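PDB 6DRU: glycosyl hydrolases family 31 family protein from Aspergillus niger, which catalyses the release of alpha-xylose from the non-reducing terminal glucose of xyloglucan oligosaccharides. Local coordinates for residues Arg615-Asp620 against Asn637-Gln642; Pro667-Gly670 against Pro676-Tyr679; Val180-Lys185 against Ala505-Trp510; Gly153-Gln156 against Asn161-Gly164. All coordinates share one frame; numbering follows the deposited sequence.

Overall arrangement
Helix 492-508 of the catalytic barrel is the meeting place of three contacts. Its C-terminal end forms one side of contact 3, where strand 176-183 of the N-terminal beta region lies against it. Contact 4 sits beside that end, centres about 10 Å apart, joined through Thr508 OG1 and Gly153 N. Contact 1, in the C-terminal domain, has its centre about 13 Å from that of contact 3 and touches it through Tyr618, which reaches Ala507 and Met182. Contact 2 lies farther out, its centre about 28 Å from that of contact 4, and meets contact 1 where Leu617 packs on Pro667. All four lie away from the xylose pocket; helix 492-508 follows Asp487, the assigned proton donor.

Contact 1: Arg615-Asp620 against Asn637-Gln642; sequences RPLYMD and NYTTQQ. With NAG (2-acetamido-2-deoxy-beta-D-glucopyranose), chain E.
The hydroxyl of Thr639, whose methyl side faces Leu617, has two backbone oxygens, Leu631 O and Ser636 O, within hydrogen-bonding reach, which would share its single proton. Its polar end faces the preceding chain and CG2 the leucine, 4.2 Å from Leu617 CD1. Leu617 suits the place because its CD1 continues away from the backbone (chi2 -176°) and reaches helix 637-640 beside the carbonyl of Tyr638, lying 4.0 Å from Gln642 NE2. The Gln642 chain, extended beyond CG, crosses the leucine at a slant, and its NE2 is spent on Tyr665 O. Behind the leucine, Arg615 holds Asp620 side-on, NE to OD2 at 2.9 Å and NH2 to OD1 at 3.0 Å. The first bond is nearly straight and lies close to the guanidinium plane, while Met619 CE rests over one face of that group; Asp229 supplies NH2 with a second carboxylate. On the far side of the helix, Asn637 ND2 carries the covalently attached NAG and donates to Gln641 OE1 at 2.7 Å, approaching from above the carbonyl plane; His158 also bonds to this oxygen. Gln641 NE2 adds a weak bond to NAG O7, consistent with the glutamine steadying the linkage. Across the two segments, adhesion therefore rests on dispersion around one leucine within the C-terminal domain, while the buried polar ends are satisfied by other parts of the chain.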
loop_
_atom_site.group_PDB
_atom_site.type_symbol
_atom_site.label_atom_id
_atom_site.label_comp_id
_atom_site.label_asym_id
_atom_site.label_seq_id
_atom_site.Cartn_x
_atom_site.Cartn_y
_atom_site.Cartn_z
ATOM N N ARG A 615 -32.873 29.708 -11.062
ATOM C CA ARG A 615 -31.778 30.344 -11.783
ATOM C C ARG A 615 -31.055 31.350 -10.901
ATOM O O ARG A 615 -31.672 32.333 -10.458
ATOM C CB ARG A 615 -32.319 31.032 -13.040
ATOM C CG ARG A 615 -33.078 30.094 -13.968
ATOM C CD ARG A 615 -33.787 30.841 -15.088
ATOM N NE ARG A 615 -32.857 31.535 -15.973
ATOM C CZ ARG A 615 -32.143 30.941 -16.923
ATOM N NH1 ARG A 615 -32.247 29.633 -17.116
ATOM N NH2 ARG A 615 -31.323 31.657 -17.680
ATOM N N PRO A 616 -29.768 31.156 -10.621
ATOM C CA PRO A 616 -28.997 32.210 -9.956
ATOM C C PRO A 616 -28.951 33.464 -10.816
ATOM O O PRO A 616 -29.047 33.406 -12.044
ATOM C CB PRO A 616 -27.607 31.585 -9.789
ATOM C CG PRO A 616 -27.566 30.460 -10.776
ATOM C CD PRO A 616 -28.965 29.947 -10.858
ATOM N N LEU A 617 -28.797 34.610 -10.150
ATOM C CA LEU A 617 -28.986 35.896 -10.814
ATOM C C LEU A 617 -27.951 36.173 -11.897
ATOM O O LEU A 617 -28.215 36.989 -12.786
ATOM C CB LEU A 617 -28.968 37.030 -9.786
ATOM C CG LEU A 617 -30.111 37.017 -8.769
ATOM C CD1 LEU A 617 -30.040 38.233 -7.859
ATOM C CD2 LEU A 617 -31.458 36.946 -9.476
ATOM N N TYR A 618 -26.787 35.520 -11.857
ATOM C CA TYR A 618 -25.780 35.785 -12.877
ATOM C C TYR A 618 -26.175 35.234 -14.241
ATOM O O TYR A 618 -25.648 35.694 -15.258
ATOM C CB TYR A 618 -24.419 35.217 -12.456
ATOM C CG TYR A 618 -24.389 33.724 -12.196
ATOM C CD1 TYR A 618 -24.366 32.813 -13.245
ATOM C CD2 TYR A 618 -24.357 33.227 -10.899
ATOM C CE1 TYR A 618 -24.332 31.452 -13.012
ATOM C CE2 TYR A 618 -24.318 31.866 -10.657
ATOM C CZ TYR A 618 -24.308 30.984 -11.718
ATOM O OH TYR A 618 -24.272 29.628 -11.486
ATOM N N MET A 619 -27.096 34.270 -14.289
ATOM C CA MET A 619 -27.446 33.664 -15.568
ATOM C C MET A 619 -28.313 34.582 -16.418
ATOM O O MET A 619 -28.318 34.459 -17.648
ATOM C CB MET A 619 -28.154 32.331 -15.342
ATOM C CG MET A 619 -27.224 31.218 -14.904
ATOM S SD MET A 619 -27.891 29.591 -15.281
ATOM C CE MET A 619 -29.423 29.692 -14.392
ATOM N N ASP A 620 -29.055 35.496 -15.791
ATOM C CA ASP A 620 -29.964 36.369 -16.519
ATOM C C ASP A 620 -29.582 37.842 -16.490
ATOM O O ASP A 620 -30.054 38.596 -17.347
ATOM C CB ASP A 620 -31.392 36.229 -15.970
ATOM C CG ASP A 620 -32.104 34.998 -16.499
ATOM O OD1 ASP A 620 -31.865 34.626 -17.669
ATOM O OD2 ASP A 620 -32.910 34.408 -15.748
ATOM N N ASN A 637 -26.073 38.213 0.226
ATOM C CA ASN A 637 -27.381 37.600 0.436
ATOM C C ASN A 637 -28.331 37.856 -0.724
ATOM O O ASN A 637 -29.289 37.096 -0.905
ATOM C CB ASN A 637 -28.009 38.108 1.738
ATOM C CG ASN A 637 -27.167 37.790 2.963
ATOM O OD1 ASN A 637 -26.179 38.468 3.243
ATOM N ND2 ASN A 637 -27.561 36.758 3.704
ATOM N N TYR A 638 -28.089 38.903 -1.518
ATOM C CA TYR A 638 -28.944 39.190 -2.665
ATOM C C TYR A 638 -28.757 38.189 -3.797
ATOM O O TYR A 638 -29.644 38.069 -4.649
ATOM C CB TYR A 638 -28.683 40.606 -3.176
ATOM C CG TYR A 638 -29.070 41.684 -2.191
ATOM C CD1 TYR A 638 -30.274 41.623 -1.504
ATOM C CD2 TYR A 638 -28.227 42.759 -1.943
ATOM C CE1 TYR A 638 -30.630 42.605 -0.598
ATOM C CE2 TYR A 638 -28.574 43.744 -1.040
ATOM C CZ TYR A 638 -29.776 43.663 -0.371
ATOM O OH TYR A 638 -30.122 44.645 0.529
ATOM N N THR A 639 -27.632 37.472 -3.829
ATOM C CA THR A 639 -27.392 36.471 -4.858
ATOM C C THR A 639 -27.411 35.041 -4.338
ATOM O O THR A 639 -27.687 34.125 -5.119
ATOM C CB THR A 639 -26.046 36.729 -5.552
ATOM O OG1 THR A 639 -25.012 36.844 -4.568
ATOM C CG2 THR A 639 -26.109 38.010 -6.361
ATOM N N THR A 640 -27.136 34.825 -3.053
ATOM C CA THR A 640 -27.206 33.494 -2.467
ATOM C C THR A 640 -28.589 33.149 -1.931
ATOM O O THR A 640 -28.836 31.981 -1.609
ATOM C CB THR A 640 -26.174 33.346 -1.341
ATOM O OG1 THR A 640 -26.528 34.195 -0.243
ATOM C CG2 THR A 640 -24.784 33.714 -1.838
ATOM N N GLN A 641 -29.494 34.129 -1.827
ATOM C CA GLN A 641 -30.833 33.892 -1.296
ATOM C C GLN A 641 -31.938 34.435 -2.198
ATOM O O GLN A 641 -33.109 34.404 -1.805
ATOM C CB GLN A 641 -30.967 34.494 0.109
ATOM C CG GLN A 641 -29.935 33.979 1.105
ATOM C CD GLN A 641 -30.094 34.592 2.483
ATOM O OE1 GLN A 641 -29.141 34.663 3.258
ATOM N NE2 GLN A 641 -31.307 35.035 2.796
ATOM N N GLN A 642 -31.603 34.934 -3.386
ATOM C CA GLN A 642 -32.583 35.292 -4.401
ATOM C C GLN A 642 -32.286 34.518 -5.677
ATOM O O GLN A 642 -31.142 34.129 -5.931
ATOM C CB GLN A 642 -32.577 36.795 -4.711
ATOM C CG GLN A 642 -32.722 37.713 -3.511
ATOM C CD GLN A 642 -32.746 39.178 -3.911
ATOM O OE1 GLN A 642 -32.780 40.069 -3.061
ATOM N NE2 GLN A 642 -32.735 39.434 -5.215
HETATM C C1 NAG E . -26.871 36.520 4.983
HETATM C C2 NAG E . -27.693 36.072 6.175
HETATM C C3 NAG E . -26.868 35.846 7.388
HETATM C C4 NAG E . -25.681 34.969 7.065
HETATM C C5 NAG E . -24.909 35.583 5.921
HETATM C C6 NAG E . -23.706 34.722 5.594
HETATM C C7 NAG E . -30.061 36.730 6.296
HETATM C C8 NAG E . -31.119 37.769 6.591
HETATM N N2 NAG E . -28.687 37.048 6.453
HETATM O O3 NAG E . -27.670 35.267 8.391
HETATM O O4 NAG E . -24.846 34.856 8.194
HETATM O O5 NAG E . -25.763 35.672 4.805
HETATM O O6 NAG E . -23.740 34.342 4.237
HETATM O O7 NAG E . -30.389 35.623 5.920
#

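Contact 2: Pro667-Gly670 against Pro676-Tyr679; sequences PQTG and PWTY
Pro676 opens the walk, its ring pointing at Thr669, with CG 3.5 Å from Thr669 OG1. A proline fits this bend, for its rigid ring offers an apolar surface to the threonine while needing no partner for its nitrogen. The hydroxyl of Thr669 has its own bond, to Gln671 OE1, and its chi1 of 60° places CG2 beside the backbone N, where it faces the Trp677 indole. Trp677 does most of the work. Its NE1 donates to Pro667 O at 2.9 Å, the oxygen standing at the indole edge and the N-H approaching in the carbonyl plane. Since the bond lies close to the ring plane, it fixes how the indole is turned. Here the chain joins the antiparallel sheet of the GH31 C-terminal domain: strand 677-679 lies between strands 703-705 and 685-686, and the loop after strand 661-666 folds over its start. Pro667 crosses the indole at about a right angle, CD lying 3.8 Å from Trp677 CZ2, and Thr669 CG2 approaches the same carbon obliquely at 4.0 Å. Beyond, Thr678 pairs through its backbone with His705.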
loop_
_atom_site.group_PDB
_atom_site.type_symbol
_atom_site.label_atom_id
_atom_site.label_comp_id
_atom_site.label_asym_id
_atom_site.label_seq_id
_atom_site.Cartn_x
_atom_site.Cartn_y
_atom_site.Cartn_z
ATOM N N PRO A 667 -32.733 43.175 -9.892
ATOM C CA PRO A 667 -31.631 43.388 -10.835
ATOM C C PRO A 667 -32.051 44.273 -12.000
ATOM O O PRO A 667 -33.234 44.447 -12.302
ATOM C CB PRO A 667 -31.287 41.970 -11.313
ATOM C CG PRO A 667 -31.947 41.048 -10.322
ATOM C CD PRO A 667 -33.165 41.770 -9.858
ATOM N N GLN A 668 -31.043 44.833 -12.660
ATOM C CA GLN A 668 -31.259 45.622 -13.863
ATOM C C GLN A 668 -31.540 44.697 -15.040
ATOM O O GLN A 668 -30.943 43.622 -15.155
ATOM C CB GLN A 668 -30.032 46.488 -14.150
ATOM C CG GLN A 668 -30.172 47.404 -15.344
ATOM C CD GLN A 668 -30.682 48.772 -14.956
ATOM O OE1 GLN A 668 -31.885 49.030 -14.977
ATOM N NE2 GLN A 668 -29.763 49.664 -14.597
ATOM N N THR A 669 -32.470 45.107 -15.906
ATOM C CA THR A 669 -32.844 44.317 -17.071
ATOM C C THR A 669 -32.369 44.913 -18.390
ATOM O O THR A 669 -32.397 44.213 -19.409
ATOM C CB THR A 669 -34.365 44.123 -17.133
ATOM O OG1 THR A 669 -35.011 45.403 -17.221
ATOM C CG2 THR A 669 -34.856 43.387 -15.897
ATOM N N GLY A 670 -31.930 46.171 -18.401
ATOM C CA GLY A 670 -31.417 46.800 -19.603
ATOM C C GLY A 670 -32.266 47.924 -20.158
ATOM O O GLY A 670 -31.877 48.526 -21.167
ATOM N N PRO A 676 -40.022 47.221 -14.811
ATOM C CA PRO A 676 -40.419 45.886 -15.275
ATOM C C PRO A 676 -40.831 44.937 -14.160
ATOM O O PRO A 676 -41.510 43.939 -14.418
ATOM C CB PRO A 676 -39.160 45.379 -15.997
ATOM C CG PRO A 676 -38.065 46.419 -15.732
ATOM C CD PRO A 676 -38.564 47.334 -14.664
ATOM N N TRP A 677 -40.436 45.231 -12.924
ATOM C CA TRP A 677 -40.682 44.333 -11.802
ATOM C C TRP A 677 -42.015 44.682 -11.149
ATOM O O TRP A 677 -42.203 45.806 -10.674
ATOM C CB TRP A 677 -39.545 44.411 -10.782
ATOM C CG TRP A 677 -38.220 43.970 -11.326
ATOM C CD1 TRP A 677 -37.148 44.761 -11.613
ATOM C CD2 TRP A 677 -37.827 42.629 -11.646
ATOM N NE1 TRP A 677 -36.111 43.998 -12.093
ATOM C CE2 TRP A 677 -36.502 42.685 -12.123
ATOM C CE3 TRP A 677 -38.467 41.387 -11.576
ATOM C CZ2 TRP A 677 -35.805 41.547 -12.528
ATOM C CZ3 TRP A 677 -37.772 40.257 -11.976
ATOM C CH2 TRP A 677 -36.456 40.347 -12.449
ATOM N N THR A 678 -42.928 43.716 -11.118
ATOM C CA THR A 678 -44.234 43.871 -10.493
ATOM C C THR A 678 -44.295 42.983 -9.259
ATOM O O THR A 678 -44.125 41.764 -9.361
ATOM C CB THR A 678 -45.359 43.510 -11.461
ATOM O OG1 THR A 678 -45.268 44.328 -12.633
ATOM C CG2 THR A 678 -46.716 43.711 -10.804
ATOM N N TYR A 679 -44.531 43.594 -8.101
ATOM C CA TYR A 679 -44.669 42.825 -6.873
ATOM C C TYR A 679 -45.957 42.011 -6.910
ATOM O O TYR A 679 -47.006 42.495 -7.340
ATOM C CB TYR A 679 -44.652 43.752 -5.660
ATOM C CG TYR A 679 -44.430 43.035 -4.350
ATOM C CD1 TYR A 679 -43.291 42.267 -4.143
ATOM C CD2 TYR A 679 -45.344 43.142 -3.312
ATOM C CE1 TYR A 679 -43.079 41.611 -2.947
ATOM C CE2 TYR A 679 -45.139 42.493 -2.110
ATOM C CZ TYR A 679 -44.004 41.729 -1.932
ATOM O OH TYR A 679 -43.797 41.082 -0.736
#

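Contact 3: Val180-Lys185 against Ala505-Trp510; sequences VFMSNK and AAATGW
Val180 points toward the end of helix 492-508, where its CB lies 3.9 Å from Thr508 CG2. With CG1 anti to the backbone N (chi1 172°), that methyl comes to rest 3.7 Å from Thr508 O, so a beta-branched residue, well suited to a strand, covers the last helical turn. Thr508 answers with its methyl, which also lies over the rim of one face of the Trp510 ring, while its OG1 is bonded to Ser504 O and to Gly153 N. Phe181 turns to the other side of the strand and meets Phe201 edge-to-face. Met182 comes back toward the helix; its chain runs out and then bends at the thioether, bringing CE to 3.8 Å from Ala507 CB. A small alanine permits this close approach, and the same methionine packs on Tyr228, Leu231 and Gln232 of helix 228-239. Ser183 ends the strand with an ST turn, its OG accepting from Lys185 N at 3.3 Å. On the opposite segment Gly509 takes a positive phi that favours glycine; Trp510 N bonds back to Ala505 O at 2.9 Å and Gly509 N to Ala506 O at 3.2 Å, a Schellman motif that closes the helix and turns the chain toward the tryptophan. The whole is consistent with the GH31 architecture, in which an N-terminal beta-sandwich packs against the catalytic TIM barrel.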
loop_
_atom_site.group_PDB
_atom_site.type_symbol
_atom_site.label_atom_id
_atom_site.label_comp_id
_atom_site.label_asym_id
_atom_site.label_seq_id
_atom_site.Cartn_x
_atom_site.Cartn_y
_atom_site.Cartn_z
ATOM N N VAL A 180 -18.462 19.187 -11.793
ATOM C CA VAL A 180 -18.992 19.879 -12.964
ATOM C C VAL A 180 -19.212 21.326 -12.548
ATOM O O VAL A 180 -20.057 21.603 -11.688
ATOM C CB VAL A 180 -20.298 19.253 -13.475
ATOM C CG1 VAL A 180 -20.906 20.116 -14.570
ATOM C CG2 VAL A 180 -20.052 17.842 -13.980
ATOM N N PHE A 181 -18.454 22.247 -13.141
ATOM C CA PHE A 181 -18.541 23.642 -12.739
ATOM C C PHE A 181 -18.482 24.555 -13.954
ATOM O O PHE A 181 -17.939 24.193 -15.001
ATOM C CB PHE A 181 -17.426 24.017 -11.748
ATOM C CG PHE A 181 -16.056 24.120 -12.366
ATOM C CD1 PHE A 181 -15.578 25.338 -12.832
ATOM C CD2 PHE A 181 -15.232 23.012 -12.449
ATOM C CE1 PHE A 181 -14.315 25.439 -13.388
ATOM C CE2 PHE A 181 -13.967 23.109 -12.999
ATOM C CZ PHE A 181 -13.509 24.325 -13.472
ATOM N N MET A 182 -19.056 25.745 -13.796
ATOM C CA MET A 182 -18.945 26.826 -14.765
ATOM C C MET A 182 -18.059 27.923 -14.194
ATOM O O MET A 182 -18.081 28.189 -12.988
ATOM C CB MET A 182 -20.315 27.417 -15.112
ATOM C CG MET A 182 -21.302 26.447 -15.727
ATOM S SD MET A 182 -22.841 27.280 -16.167
ATOM C CE MET A 182 -23.272 28.053 -14.609
ATOM N N SER A 183 -17.281 28.556 -15.064
ATOM C CA SER A 183 -16.472 29.706 -14.702
ATOM C C SER A 183 -17.013 30.950 -15.396
ATOM O O SER A 183 -17.542 30.877 -16.509
ATOM C CB SER A 183 -15.004 29.492 -15.079
ATOM O OG SER A 183 -14.234 30.650 -14.811
ATOM N N ASN A 184 -16.882 32.096 -14.726
ATOM C CA ASN A 184 -17.320 33.346 -15.332
ATOM C C ASN A 184 -16.421 33.796 -16.477
ATOM O O ASN A 184 -16.774 34.749 -17.177
ATOM C CB ASN A 184 -17.416 34.446 -14.271
ATOM C CG ASN A 184 -16.111 34.674 -13.542
ATOM O OD1 ASN A 184 -15.176 33.881 -13.655
ATOM N ND2 ASN A 184 -16.038 35.763 -12.787
ATOM N N LYS A 185 -15.280 33.135 -16.692
ATOM C CA LYS A 185 -14.471 33.413 -17.871
ATOM C C LYS A 185 -15.120 32.921 -19.156
ATOM O O LYS A 185 -14.635 33.254 -20.242
ATOM C CB LYS A 185 -13.085 32.784 -17.728
ATOM C CG LYS A 185 -12.132 33.581 -16.861
ATOM C CD LYS A 185 -10.703 33.096 -17.025
ATOM C CE LYS A 185 -9.750 33.902 -16.159
ATOM N NZ LYS A 185 -8.445 33.212 -15.975
ATOM N N ALA A 505 -26.657 23.398 -7.403
ATOM C CA ALA A 505 -27.112 22.221 -8.135
ATOM C C ALA A 505 -27.534 22.581 -9.554
ATOM O O ALA A 505 -27.332 21.796 -10.488
ATOM C CB ALA A 505 -28.264 21.551 -7.385
ATOM N N ALA A 506 -28.125 23.763 -9.735
ATOM C CA ALA A 506 -28.530 24.186 -11.071
ATOM C C ALA A 506 -27.321 24.357 -11.982
ATOM O O ALA A 506 -27.368 23.992 -13.163
ATOM C CB ALA A 506 -29.337 25.481 -10.991
ATOM N N ALA A 507 -26.227 24.909 -11.452
ATOM C CA ALA A 507 -25.015 25.068 -12.247
ATOM C C ALA A 507 -24.328 23.738 -12.525
ATOM O O ALA A 507 -23.536 23.650 -13.470
ATOM C CB ALA A 507 -24.045 26.020 -11.548
ATOM N N THR A 508 -24.609 22.707 -11.727
ATOM C CA THR A 508 -24.079 21.374 -11.981
ATOM C C THR A 508 -24.878 20.627 -13.042
ATOM O O THR A 508 -24.388 19.626 -13.580
ATOM C CB THR A 508 -24.047 20.568 -10.676
ATOM O OG1 THR A 508 -23.562 21.397 -9.613
ATOM C CG2 THR A 508 -23.138 19.350 -10.802
ATOM N N GLY A 509 -26.080 21.100 -13.369
ATOM C CA GLY A 509 -26.930 20.459 -14.351
ATOM C C GLY A 509 -28.168 19.802 -13.783
ATOM O O GLY A 509 -28.919 19.183 -14.546
ATOM N N TRP A 510 -28.412 19.918 -12.481
ATOM C CA TRP A 510 -29.541 19.267 -11.828
ATOM C C TRP A 510 -30.685 20.265 -11.703
ATOM O O TRP A 510 -30.538 21.306 -11.053
ATOM C CB TRP A 510 -29.145 18.735 -10.450
ATOM C CG TRP A 510 -27.934 17.854 -10.458
ATOM C CD1 TRP A 510 -27.400 17.194 -11.528
ATOM C CD2 TRP A 510 -27.102 17.539 -9.336
ATOM N NE1 TRP A 510 -26.287 16.489 -11.141
ATOM C CE2 TRP A 510 -26.083 16.683 -9.799
ATOM C CE3 TRP A 510 -27.121 17.897 -7.985
ATOM C CZ2 TRP A 510 -25.093 16.180 -8.959
ATOM C CZ3 TRP A 510 -26.137 17.397 -7.153
ATOM C CH2 TRP A 510 -25.137 16.548 -7.643
#

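Contact 4: Gly153-Gln156 against Asn161-Gly164; sequences GTQQ and NKKG
Lys162 extends its ammonium group toward Gly153 and Gln155 across a loop that joins strand 149-151 to strand 166-168. The chain turns a corner at Gly153, so that the strands before and after it belong to different sheets or faces, and an Asx turn at Asn161 shapes the opposite arm. The direct approaches are long: Lys162 NZ lies 4.2 Å from Gly153 O and 4.5 Å from Gln155 OE1; the ammonium charge probably favours these oxygens, but neither distance amounts to a bond. The lysine suits the place because its chain is long and flexible, bending at chi2 (-63°) and again at its end to deliver NZ. Its partners just outside are also weak ones, a long ion pair with Asp157 and a weak bond to Ser504 OG, so the charge is probably spread over several weak partners, water among them. Gly153 serves through its backbone; its positive phi would press a side chain against the preceding carbonyl oxygen, so glycine suits the corner. Among backbone-directed bonds, Asn161 OD1 accepts from Lys163 N at 3.2 Å, the N-H coming from above the carbonyl plane, and takes Ile149 N as well; its ND2 gives a bond to Ser633 O, tying the loop to the C-terminal domain. Gly164 O makes a weak bond to Thr203 OG1 of the second subunit. Water supplies the remaining link: one molecule donates to Gln155 OE1 at 3.0 Å and weakly accepts from Lys162 NZ at 3.1 Å.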
loop_
_atom_site.group_PDB
_atom_site.type_symbol
_atom_site.label_atom_id
_atom_site.label_comp_id
_atom_site.label_asym_id
_atom_site.label_seq_id
_atom_site.Cartn_x
_atom_site.Cartn_y
_atom_site.Cartn_z
ATOM N N GLY A 153 -21.744 20.615 -7.442
ATOM C CA GLY A 153 -22.679 19.823 -6.667
ATOM C C GLY A 153 -23.370 20.627 -5.581
ATOM O O GLY A 153 -23.479 21.855 -5.635
ATOM N N THR A 154 -23.837 19.906 -4.565
ATOM C CA THR A 154 -24.580 20.496 -3.462
ATOM C C THR A 154 -23.773 20.438 -2.172
ATOM O O THR A 154 -22.970 19.525 -1.956
ATOM C CB THR A 154 -25.921 19.785 -3.259
ATOM O OG1 THR A 154 -25.690 18.412 -2.918
ATOM C CG2 THR A 154 -26.750 19.856 -4.528
ATOM N N GLN A 155 -24.021 21.415 -1.303
ATOM C CA GLN A 155 -23.299 21.586 -0.050
ATOM C C GLN A 155 -23.960 22.717 0.724
ATOM O O GLN A 155 -24.477 23.666 0.128
ATOM C CB GLN A 155 -21.817 21.894 -0.302
ATOM C CG GLN A 155 -20.999 22.182 0.944
ATOM C CD GLN A 155 -19.554 22.502 0.624
ATOM O OE1 GLN A 155 -19.182 22.645 -0.541
ATOM N NE2 GLN A 155 -18.729 22.616 1.659
ATOM N N GLN A 156 -23.950 22.607 2.054
ATOM C CA GLN A 156 -24.518 23.650 2.912
ATOM C C GLN A 156 -23.402 24.605 3.326
ATOM O O GLN A 156 -22.903 24.588 4.453
ATOM C CB GLN A 156 -25.216 23.038 4.118
ATOM C CG GLN A 156 -26.315 22.060 3.753
ATOM C CD GLN A 156 -27.107 21.589 4.955
ATOM O OE1 GLN A 156 -27.135 20.398 5.266
ATOM N NE2 GLN A 156 -27.763 22.523 5.635
ATOM N N ASN A 161 -20.466 31.260 -5.159
ATOM C CA ASN A 161 -19.113 31.361 -5.694
ATOM C C ASN A 161 -18.218 30.438 -4.875
ATOM O O ASN A 161 -17.928 30.718 -3.707
ATOM C CB ASN A 161 -18.609 32.802 -5.645
ATOM C CG ASN A 161 -17.198 32.947 -6.185
ATOM O OD1 ASN A 161 -16.709 32.089 -6.920
ATOM N ND2 ASN A 161 -16.536 34.039 -5.820
ATOM N N LYS A 162 -17.782 29.340 -5.488
ATOM C CA LYS A 162 -16.990 28.330 -4.802
ATOM C C LYS A 162 -15.491 28.602 -4.868
ATOM O O LYS A 162 -14.704 27.756 -4.433
ATOM C CB LYS A 162 -17.295 26.944 -5.377
ATOM C CG LYS A 162 -18.765 26.548 -5.294
ATOM C CD LYS A 162 -19.236 26.442 -3.848
ATOM C CE LYS A 162 -20.749 26.271 -3.761
ATOM N NZ LYS A 162 -21.176 24.852 -3.907
ATOM N N LYS A 163 -15.083 29.754 -5.398
ATOM C CA LYS A 163 -13.667 30.087 -5.466
ATOM C C LYS A 163 -13.065 30.150 -4.067
ATOM O O LYS A 163 -13.686 30.651 -3.127
ATOM C CB LYS A 163 -13.475 31.423 -6.184
ATOM C CG LYS A 163 -12.032 31.895 -6.276
ATOM C CD LYS A 163 -11.383 31.422 -7.564
ATOM C CE LYS A 163 -9.931 31.856 -7.645
ATOM N NZ LYS A 163 -9.226 31.216 -8.789
ATOM N N GLY A 164 -11.846 29.635 -3.935
ATOM C CA GLY A 164 -11.178 29.594 -2.651
ATOM C C GLY A 164 -11.584 28.446 -1.756
ATOM O O GLY A 164 -11.179 28.422 -0.588
HETATM O O HOH W 1 -20.192 21.931 -3.279
#